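Local coordinates for protein beta-L-arabinobiosidase (Bacteroides thetaiotaomicron, PDB 5MQR) that probably hydrolyses glycosidic linkages of complex plant pectin in a gut bacterium, as a multidomain beta-L-arabinobiosidase with a possible sialidase-like activity, at residues A[350-355]-A[432-437]; A[450-455]-A[569-574]; A[454-459]-A[588-593]. All coordinates share one frame; numbering follows the deposited sequence.

Contact 1: A[350-355]-A[432-437]; sequences LVHGEI and NIYSPV
Y434 reaches from strand 431-435 into the turn after strand 349-350, where its ring meets H352 and E354. CG of E354 lies almost over the ring centre of Y434, 3.7 Å from the centroid and 12° off the ring normal, a CH-pi contact. With CG anti to the carbonyl carbon (chi1 -61°) and the chain bent at chi2, the aliphatic part of E354 lies on the ring face, and its CB is 3.6 Å from CE1 of Y434. The second partner comes at the ring's rim: CE1 of Y434 stands 3.6 Å from CE1 of H352 in an offset edge-to-face pair with planes at 72°. Water 2 joins the polar ends, donating to OH of Y434 at 2.7 Å and lying 2.9 Å from NE2 of H352. A second water links ND2 of N432, at 3.2 Å, to the backbone O of V351, more weakly.

Beyond this shell, OH of Y434 is also hydrogen-bonded to OD2 of D457, ND1 of H352 to OH of Y391, and OE1 of E354 to OH of Y458, while OE2 forms a salt bridge with K460. V351 and H352 form a classic beta bulge opposite L334, at the corner the chain turns at V351. Replacing Y434 with an alanine would probably leave the methylenes of E354 without their aromatic cover, open a gap beside H352 and take one hydroxyl partner from D457 and from water 2. Buried between a BNR repeat-like part and a carbohydrate-binding-module-like part, the contact therefore combines apolar ring packing with polar ends satisfied by water and neighbouring side chains, its one carboxylate probably kept charged by K460.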
loop_
_atom_site.group_PDB
_atom_site.type_symbol
_atom_site.label_atom_id
_atom_site.label_comp_id
_atom_site.label_asym_id
_atom_site.label_seq_id
_atom_site.Cartn_x
_atom_site.Cartn_y
_atom_site.Cartn_z
ATOM N N LEU A 350 5.678 14.230 5.732
ATOM C CA LEU A 350 6.979 14.886 5.892
ATOM C C LEU A 350 8.022 14.397 4.895
ATOM O O LEU A 350 8.119 13.191 4.595
ATOM C CB LEU A 350 7.501 14.631 7.303
ATOM C CG LEU A 350 8.743 15.429 7.731
ATOM C CD1 LEU A 350 8.354 16.887 7.938
ATOM C CD2 LEU A 350 9.282 14.793 8.997
ATOM N N VAL A 351 8.797 15.348 4.379
ATOM C CA VAL A 351 10.022 15.063 3.636
ATOM C C VAL A 351 11.203 15.403 4.550
ATOM O O VAL A 351 11.989 14.526 4.853
ATOM C CB VAL A 351 10.102 15.861 2.323
ATOM C CG1 VAL A 351 11.459 15.676 1.646
ATOM C CG2 VAL A 351 8.975 15.440 1.388
ATOM N N HIS A 352 11.290 16.652 5.007
ATOM C CA HIS A 352 12.391 17.124 5.851
ATOM C C HIS A 352 11.816 17.926 7.019
ATOM O O HIS A 352 11.205 18.968 6.818
ATOM C CB HIS A 352 13.358 17.957 4.995
ATOM C CG HIS A 352 14.571 18.455 5.723
ATOM N ND1 HIS A 352 15.854 18.138 5.330
ATOM C CD2 HIS A 352 14.700 19.317 6.760
ATOM C CE1 HIS A 352 16.717 18.760 6.116
ATOM N NE2 HIS A 352 16.040 19.472 6.997
ATOM N N GLY A 353 11.998 17.414 8.235
ATOM C CA GLY A 353 11.390 17.977 9.439
ATOM C C GLY A 353 12.336 18.538 10.466
ATOM O O GLY A 353 11.899 18.961 11.534
ATOM N N GLU A 354 13.623 18.562 10.135
ATOM C CA GLU A 354 14.674 19.119 10.998
ATOM C C GLU A 354 15.013 20.557 10.580
ATOM O O GLU A 354 14.839 20.934 9.413
ATOM C CB GLU A 354 15.929 18.250 10.880
ATOM C CG GLU A 354 15.730 16.797 11.310
ATOM C CD GLU A 354 15.554 16.653 12.819
ATOM O OE1 GLU A 354 16.143 17.466 13.572
ATOM O OE2 GLU A 354 14.845 15.718 13.274
ATOM N N ILE A 355 15.470 21.367 11.535
ATOM C CA ILE A 355 15.985 22.685 11.223
ATOM C C ILE A 355 17.331 22.831 11.929
ATOM O O ILE A 355 17.393 23.078 13.150
ATOM C CB ILE A 355 15.045 23.842 11.645
ATOM C CG1 ILE A 355 13.634 23.684 11.062
ATOM C CG2 ILE A 355 15.635 25.198 11.230
ATOM C CD1 ILE A 355 12.650 24.727 11.559
ATOM N N ASN A 432 14.408 5.831 7.029
ATOM C CA ASN A 432 14.463 7.275 6.846
ATOM C C ASN A 432 15.774 7.763 7.435
ATOM O O ASN A 432 16.142 7.361 8.527
ATOM C CB ASN A 432 13.262 7.923 7.503
ATOM C CG ASN A 432 11.975 7.560 6.779
ATOM O OD1 ASN A 432 11.681 6.379 6.562
ATOM N ND2 ASN A 432 11.255 8.561 6.328
ATOM N N ILE A 433 16.507 8.559 6.667
ATOM C CA ILE A 433 17.871 8.913 6.987
ATOM C C ILE A 433 18.029 10.434 6.846
ATOM O O ILE A 433 17.608 11.034 5.857
ATOM C CB ILE A 433 18.851 8.140 6.072
ATOM C CG1 ILE A 433 18.838 6.654 6.413
ATOM C CG2 ILE A 433 20.274 8.650 6.225
ATOM C CD1 ILE A 433 19.648 5.828 5.451
ATOM N N TYR A 434 18.640 11.026 7.868
ATOM C CA TYR A 434 18.986 12.431 7.937
ATOM C C TYR A 434 20.495 12.468 8.132
ATOM O O TYR A 434 20.984 12.042 9.177
ATOM C CB TYR A 434 18.264 13.063 9.135
ATOM C CG TYR A 434 18.590 14.520 9.336
ATOM C CD1 TYR A 434 18.061 15.500 8.492
ATOM C CD2 TYR A 434 19.412 14.923 10.370
ATOM C CE1 TYR A 434 18.353 16.847 8.684
ATOM C CE2 TYR A 434 19.709 16.258 10.557
ATOM C CZ TYR A 434 19.187 17.221 9.714
ATOM O OH TYR A 434 19.515 18.551 9.894
ATOM N N SER A 435 21.229 12.962 7.129
ATOM C CA SER A 435 22.677 12.795 7.062
ATOM C C SER A 435 23.406 14.113 6.706
ATOM O O SER A 435 23.690 14.384 5.534
ATOM C CB SER A 435 23.024 11.665 6.097
ATOM O OG SER A 435 24.388 11.339 6.206
ATOM N N PRO A 436 23.664 14.959 7.731
ATOM C CA PRO A 436 24.502 16.156 7.551
ATOM C C PRO A 436 25.942 15.771 7.259
ATOM O O PRO A 436 26.368 14.693 7.648
ATOM C CB PRO A 436 24.382 16.882 8.909
ATOM C CG PRO A 436 23.145 16.341 9.529
ATOM C CD PRO A 436 23.105 14.909 9.096
ATOM N N VAL A 437 26.675 16.643 6.572
ATOM C CA VAL A 437 28.070 16.353 6.154
ATOM C C VAL A 437 28.939 16.001 7.375
ATOM O O VAL A 437 29.746 15.072 7.310
ATOM C CB VAL A 437 28.714 17.521 5.342
ATOM C CG1 VAL A 437 30.133 17.160 4.857
ATOM C CG2 VAL A 437 27.864 17.851 4.127
HETATM O O HOH W 1 11.925 11.652 6.662
HETATM O O HOH W 2 18.163 20.582 8.671
#

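Contact 2: A[450-455]-A[569-574]; sequences LQDKDP and FRTGEM. With CA (calcium ion), chain J.
D452 and T571 meet through a short hydrogen bond beside the calcium ion. OG1 of T571 donates to OD2 of D452 at 2.6 Å, arriving on the anti side of the carboxylate and 29° out of its plane. A chi1 of 68° sets this hydroxyl between the backbone N and carbonyl carbon of T571; it also accepts from the backbone N of A459.

The same carboxylate chelates the calcium ion, with OD1 at 2.4 Å and OD2 at 2.6 Å from the metal. The backbone O of D454 is a further ligand at 2.4 Å, and waters 3 and 4, D457 O and E597 OE1 complete the site. Water 3 carries the metal's reach to the facing segment by donating to the backbone O of T571 at 2.7 Å. OD1 of D452 additionally accepts from the backbone N of D454, an Asx turn at the end of strand 447-452 that brings O of D454 to the ion. This strand belongs to one sheet and 564-570 to another within the sialidase-like CBM domain, so the two sheets approach each other here at the calcium site.

Apolar contacts lie on the far side of T571 from the ion: its CG2 packs 3.7 Å from CB of L450, whose CD2 in turn lies 4.2 Å from CB of F569.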
loop_
_atom_site.group_PDB
_atom_site.type_symbol
_atom_site.label_atom_id
_atom_site.label_comp_id
_atom_site.label_asym_id
_atom_site.label_seq_id
_atom_site.Cartn_x
_atom_site.Cartn_y
_atom_site.Cartn_z
ATOM N N LEU A 450 26.080 5.881 12.887
ATOM C CA LEU A 450 25.794 7.276 13.042
ATOM C C LEU A 450 27.064 7.930 13.577
ATOM O O LEU A 450 27.554 7.533 14.631
ATOM C CB LEU A 450 24.670 7.452 14.049
ATOM C CG LEU A 450 23.300 6.961 13.573
ATOM C CD1 LEU A 450 23.226 5.454 13.519
ATOM C CD2 LEU A 450 22.213 7.476 14.505
ATOM N N GLN A 451 27.589 8.920 12.854
ATOM C CA GLN A 451 28.718 9.725 13.319
ATOM C C GLN A 451 28.260 11.169 13.516
ATOM O O GLN A 451 27.310 11.595 12.884
ATOM C CB GLN A 451 29.866 9.661 12.330
ATOM C CG GLN A 451 30.517 8.292 12.224
ATOM C CD GLN A 451 31.556 8.211 11.111
ATOM O OE1 GLN A 451 31.267 8.506 9.948
ATOM N NE2 GLN A 451 32.767 7.802 11.460
ATOM N N ASP A 452 28.916 11.885 14.437
ATOM C CA ASP A 452 28.556 13.249 14.802
ATOM C C ASP A 452 29.783 14.045 15.332
ATOM O O ASP A 452 30.263 13.807 16.460
ATOM C CB ASP A 452 27.451 13.216 15.860
ATOM C CG ASP A 452 26.805 14.586 16.118
ATOM O OD1 ASP A 452 27.356 15.643 15.767
ATOM O OD2 ASP A 452 25.728 14.622 16.737
ATOM N N LYS A 453 30.262 14.981 14.515
ATOM C CA LYS A 453 31.249 15.961 14.957
ATOM C C LYS A 453 30.732 17.371 14.755
ATOM O O LYS A 453 31.516 18.309 14.747
ATOM C CB LYS A 453 32.589 15.772 14.236
ATOM C CG LYS A 453 32.506 16.000 12.741
ATOM C CD LYS A 453 33.868 15.948 12.078
ATOM C CE LYS A 453 34.464 14.562 12.055
ATOM N NZ LYS A 453 35.432 14.477 10.920
ATOM N N ASP A 454 29.417 17.517 14.644
ATOM C CA ASP A 454 28.813 18.783 14.301
ATOM C C ASP A 454 28.214 19.366 15.557
ATOM O O ASP A 454 27.278 18.795 16.088
ATOM C CB ASP A 454 27.712 18.586 13.243
ATOM C CG ASP A 454 27.258 19.913 12.604
ATOM O OD1 ASP A 454 27.345 20.973 13.280
ATOM O OD2 ASP A 454 26.854 19.890 11.402
ATOM N N PRO A 455 28.698 20.540 16.009
ATOM C CA PRO A 455 28.092 21.175 17.187
ATOM C C PRO A 455 26.689 21.680 16.996
ATOM O O PRO A 455 26.039 22.024 17.984
ATOM C CB PRO A 455 28.993 22.396 17.443
ATOM C CG PRO A 455 30.244 22.122 16.680
ATOM C CD PRO A 455 29.809 21.348 15.482
ATOM N N PHE A 569 16.555 7.042 16.053
ATOM C CA PHE A 569 17.875 7.028 16.675
ATOM C C PHE A 569 18.515 8.358 16.262
ATOM O O PHE A 569 18.684 8.620 15.050
ATOM C CB PHE A 569 18.714 5.828 16.203
ATOM C CG PHE A 569 18.078 4.471 16.447
ATOM C CD1 PHE A 569 17.059 4.011 15.644
ATOM C CD2 PHE A 569 18.557 3.632 17.435
ATOM C CE1 PHE A 569 16.483 2.765 15.849
ATOM C CE2 PHE A 569 18.004 2.379 17.647
ATOM C CZ PHE A 569 16.972 1.935 16.850
ATOM N N ARG A 570 18.850 9.201 17.250
ATOM C CA ARG A 570 19.317 10.567 16.993
ATOM C C ARG A 570 20.521 10.900 17.876
ATOM O O ARG A 570 20.456 10.709 19.097
ATOM C CB ARG A 570 18.177 11.543 17.304
ATOM C CG ARG A 570 18.479 12.993 16.995
ATOM C CD ARG A 570 17.383 13.940 17.463
ATOM N NE ARG A 570 16.779 13.509 18.716
ATOM C CZ ARG A 570 15.557 13.005 18.859
ATOM N NH1 ARG A 570 14.736 12.884 17.829
ATOM N NH2 ARG A 570 15.149 12.612 20.067
ATOM N N THR A 571 21.591 11.443 17.294
ATOM C CA THR A 571 22.829 11.680 18.072
ATOM C C THR A 571 22.837 13.053 18.760
ATOM O O THR A 571 23.862 13.703 18.837
ATOM C CB THR A 571 24.099 11.529 17.200
ATOM O OG1 THR A 571 24.150 12.588 16.245
ATOM C CG2 THR A 571 24.101 10.172 16.481
ATOM N N GLY A 572 21.690 13.489 19.257
ATOM C CA GLY A 572 21.530 14.827 19.836
ATOM C C GLY A 572 20.135 15.054 20.386
ATOM O O GLY A 572 19.225 14.255 20.172
ATOM N N GLU A 573 19.971 16.160 21.090
ATOM C CA GLU A 573 18.673 16.572 21.591
ATOM C C GLU A 573 18.048 17.446 20.535
ATOM O O GLU A 573 18.751 18.208 19.866
ATOM C CB GLU A 573 18.837 17.375 22.887
ATOM C CG GLU A 573 19.593 16.618 23.959
ATOM C CD GLU A 573 19.787 17.404 25.234
ATOM O OE1 GLU A 573 20.905 17.925 25.421
ATOM O OE2 GLU A 573 18.826 17.493 26.037
HETATM N N MSE A 574 16.728 17.377 20.411
HETATM C CA MSE A 574 15.987 18.300 19.553
HETATM C C MSE A 574 16.084 19.688 20.079
HETATM O O MSE A 574 16.090 19.894 21.278
HETATM C CB MSE A 574 14.506 17.948 19.441
HETATM C CG MSE A 574 14.350 16.964 18.280
HETATM SE SE MSE A 574 12.671 15.938 18.371
HETATM C CE MSE A 574 12.391 15.602 20.308
HETATM CA CA CA J . 26.048 17.124 17.206
HETATM O O HOH W 3 24.331 16.375 18.752
HETATM O O HOH W 4 25.025 19.156 18.150
#

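Contact 3: A[454-459]-A[588-593]. With CA (calcium ion), chain J.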
loop_
_atom_site.group_PDB
_atom_site.type_symbol
_atom_site.label_atom_id
_atom_site.label_comp_id
_atom_site.label_asym_id
_atom_site.label_seq_id
_atom_site.Cartn_x
_atom_site.Cartn_y
_atom_site.Cartn_z
ATOM N N ASP A 454 29.417 17.517 14.644
ATOM C CA ASP A 454 28.813 18.783 14.301
ATOM C C ASP A 454 28.214 19.366 15.557
ATOM O O ASP A 454 27.278 18.795 16.088
ATOM C CB ASP A 454 27.712 18.586 13.243
ATOM C CG ASP A 454 27.258 19.913 12.604
ATOM O OD1 ASP A 454 27.345 20.973 13.280
ATOM O OD2 ASP A 454 26.854 19.890 11.402
ATOM N N PRO A 455 28.698 20.540 16.009
ATOM C CA PRO A 455 28.092 21.175 17.187
ATOM C C PRO A 455 26.689 21.680 16.996
ATOM O O PRO A 455 26.039 22.024 17.984
ATOM C CB PRO A 455 28.993 22.396 17.443
ATOM C CG PRO A 455 30.244 22.122 16.680
ATOM C CD PRO A 455 29.809 21.348 15.482
ATOM N N PHE A 456 26.256 21.778 15.741
ATOM C CA PHE A 456 24.985 22.375 15.403
ATOM C C PHE A 456 23.987 21.414 14.748
ATOM O O PHE A 456 22.927 21.831 14.334
ATOM C CB PHE A 456 25.245 23.604 14.522
ATOM C CG PHE A 456 26.101 24.632 15.197
ATOM C CD1 PHE A 456 25.553 25.481 16.166
ATOM C CD2 PHE A 456 27.449 24.709 14.923
ATOM C CE1 PHE A 456 26.334 26.404 16.832
ATOM C CE2 PHE A 456 28.238 25.643 15.581
ATOM C CZ PHE A 456 27.679 26.489 16.532
ATOM N N ASP A 457 24.297 20.135 14.667
ATOM C CA ASP A 457 23.385 19.179 14.043
ATOM C C ASP A 457 23.717 17.780 14.553
ATOM O O ASP A 457 24.649 17.619 15.350
ATOM C CB ASP A 457 23.460 19.271 12.487
ATOM C CG ASP A 457 22.078 19.128 11.812
ATOM O OD1 ASP A 457 21.199 18.443 12.399
ATOM O OD2 ASP A 457 21.879 19.706 10.717
ATOM N N TYR A 458 22.949 16.786 14.104
ATOM C CA TYR A 458 23.130 15.413 14.522
ATOM C C TYR A 458 22.773 14.471 13.395
ATOM O O TYR A 458 22.143 14.894 12.414
ATOM C CB TYR A 458 22.272 15.114 15.755
ATOM C CG TYR A 458 20.891 15.718 15.723
ATOM C CD1 TYR A 458 19.896 15.251 14.822
ATOM C CD2 TYR A 458 20.548 16.730 16.608
ATOM C CE1 TYR A 458 18.619 15.820 14.816
ATOM C CE2 TYR A 458 19.277 17.283 16.619
ATOM C CZ TYR A 458 18.321 16.832 15.734
ATOM O OH TYR A 458 17.087 17.415 15.799
ATOM N N ALA A 459 23.197 13.214 13.554
ATOM C CA ALA A 459 22.809 12.114 12.662
ATOM C C ALA A 459 21.494 11.580 13.179
ATOM O O ALA A 459 21.255 11.578 14.374
ATOM C CB ALA A 459 23.855 11.010 12.648
ATOM N N TYR A 588 23.115 37.984 13.861
ATOM C CA TYR A 588 24.285 37.530 14.641
ATOM C C TYR A 588 24.788 36.217 14.043
ATOM O O TYR A 588 24.045 35.527 13.345
ATOM C CB TYR A 588 23.929 37.365 16.144
ATOM C CG TYR A 588 22.692 36.513 16.410
ATOM C CD1 TYR A 588 22.785 35.139 16.459
ATOM C CD2 TYR A 588 21.428 37.093 16.612
ATOM C CE1 TYR A 588 21.678 34.350 16.705
ATOM C CE2 TYR A 588 20.291 36.298 16.864
ATOM C CZ TYR A 588 20.433 34.924 16.908
ATOM O OH TYR A 588 19.350 34.067 17.133
ATOM N N ASP A 589 26.051 35.901 14.290
ATOM C CA ASP A 589 26.559 34.567 14.071
ATOM C C ASP A 589 26.511 33.845 15.405
ATOM O O ASP A 589 26.618 34.455 16.456
ATOM C CB ASP A 589 27.994 34.575 13.516
ATOM C CG ASP A 589 28.105 35.210 12.104
ATOM O OD1 ASP A 589 27.053 35.512 11.486
ATOM O OD2 ASP A 589 29.250 35.402 11.613
ATOM N N LEU A 590 26.318 32.538 15.356
ATOM C CA LEU A 590 26.426 31.726 16.554
ATOM C C LEU A 590 27.908 31.629 16.987
ATOM O O LEU A 590 28.813 31.611 16.133
ATOM C CB LEU A 590 25.859 30.328 16.329
ATOM C CG LEU A 590 24.372 30.239 15.958
ATOM C CD1 LEU A 590 24.013 28.779 15.755
ATOM C CD2 LEU A 590 23.498 30.911 17.015
ATOM N N PRO A 591 28.153 31.560 18.311
ATOM C CA PRO A 591 29.543 31.457 18.756
ATOM C C PRO A 591 30.216 30.199 18.236
ATOM O O PRO A 591 29.623 29.123 18.247
ATOM C CB PRO A 591 29.423 31.430 20.289
ATOM C CG PRO A 591 28.119 32.128 20.590
ATOM C CD PRO A 591 27.221 31.663 19.459
ATOM N N ASP A 592 31.441 30.350 17.760
ATOM C CA ASP A 592 32.223 29.222 17.232
ATOM C C ASP A 592 31.492 28.564 16.048
ATOM O O ASP A 592 31.421 27.343 15.929
ATOM C CB ASP A 592 32.574 28.224 18.362
ATOM C CG ASP A 592 33.750 27.293 18.007
ATOM O OD1 ASP A 592 34.475 27.501 17.007
ATOM O OD2 ASP A 592 33.957 26.335 18.769
ATOM N N ALA A 593 30.988 29.412 15.157
ATOM C CA ALA A 593 30.136 29.001 14.047
ATOM C C ALA A 593 30.730 27.943 13.128
ATOM O O ALA A 593 29.980 27.138 12.565
ATOM C CB ALA A 593 29.738 30.214 13.225
HETATM CA CA CA J . 26.048 17.124 17.206
HETATM O O HOH W 4 25.025 19.156 18.150
HETATM O O HOH W 3 24.331 16.375 18.752
#
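F456 supplies most of the surface buried here, its ring projecting from the calcium loop against segment 588-593. The ring meets L590 through CE1 of F456, 3.5 Å from CD1 of L590, and CD1 of the ring is close behind. The two side chains run past each other in opposite directions, and the leucine methyl approaches obliquely. A chi1 of -59° places CG of F456 beside the backbone N, sending the ring out from the loop with CE1 toward L590 and CE2 and CZ toward backbone carbonyls. CZ of F456 is 3.7 Å from O of P591, and CE2 is 3.6 Å from O of D592, both oxygens lying near the ring plane. The ring edge is thus turned to these partially negative oxygens, a weakly favourable placement for aromatic C-H groups. O of A593 approaches CE2 of F456 obliquely at 3.8 Å.

Each side of the contact is a turn. L590 to A593 form a type II beta turn, which presents its carbonyls to the phenylalanine. D454 to D457 form a type I beta turn, in which the backbone N of F456 donates a hydrogen bond to OD1 of D454 at 2.8 Å, from above the carboxylate plane, as an Asx turn. R58 forms a salt bridge with the same OD1. The backbone oxygens of D454 and D457 bind the calcium ion, so the loop that carries F456 is itself tied to the metal.

R359 touches F456 and bonds through its backbone to L590. This surface contact thus joins the loop between strands 447-452 and 460-468 to the one between strands 564-570 and 600-610.

Overall arrangement
The three contacts cluster on one side of the chain's centre; contacts 1 and 2 do not touch, and contact 3 touches both. Centres lie about 12 Å apart for contacts 1 and 2 and for contacts 2 and 3, and about 16 Å for contacts 1 and 3. Contact 1 closes before the others open; contacts 2 and 3 start from the same stretch, sharing D454, P455 and the calcium ion. Contacts 1 and 2 reach one mixed sheet through strands 431-435 and 564-570, with strand 460-468 between them. The 454-459 loop meets contact 1 through D457 and Y458 and contact 2 through A459. The calcium-bound loop thereby connects the BNR repeat-like and CBM-like parts.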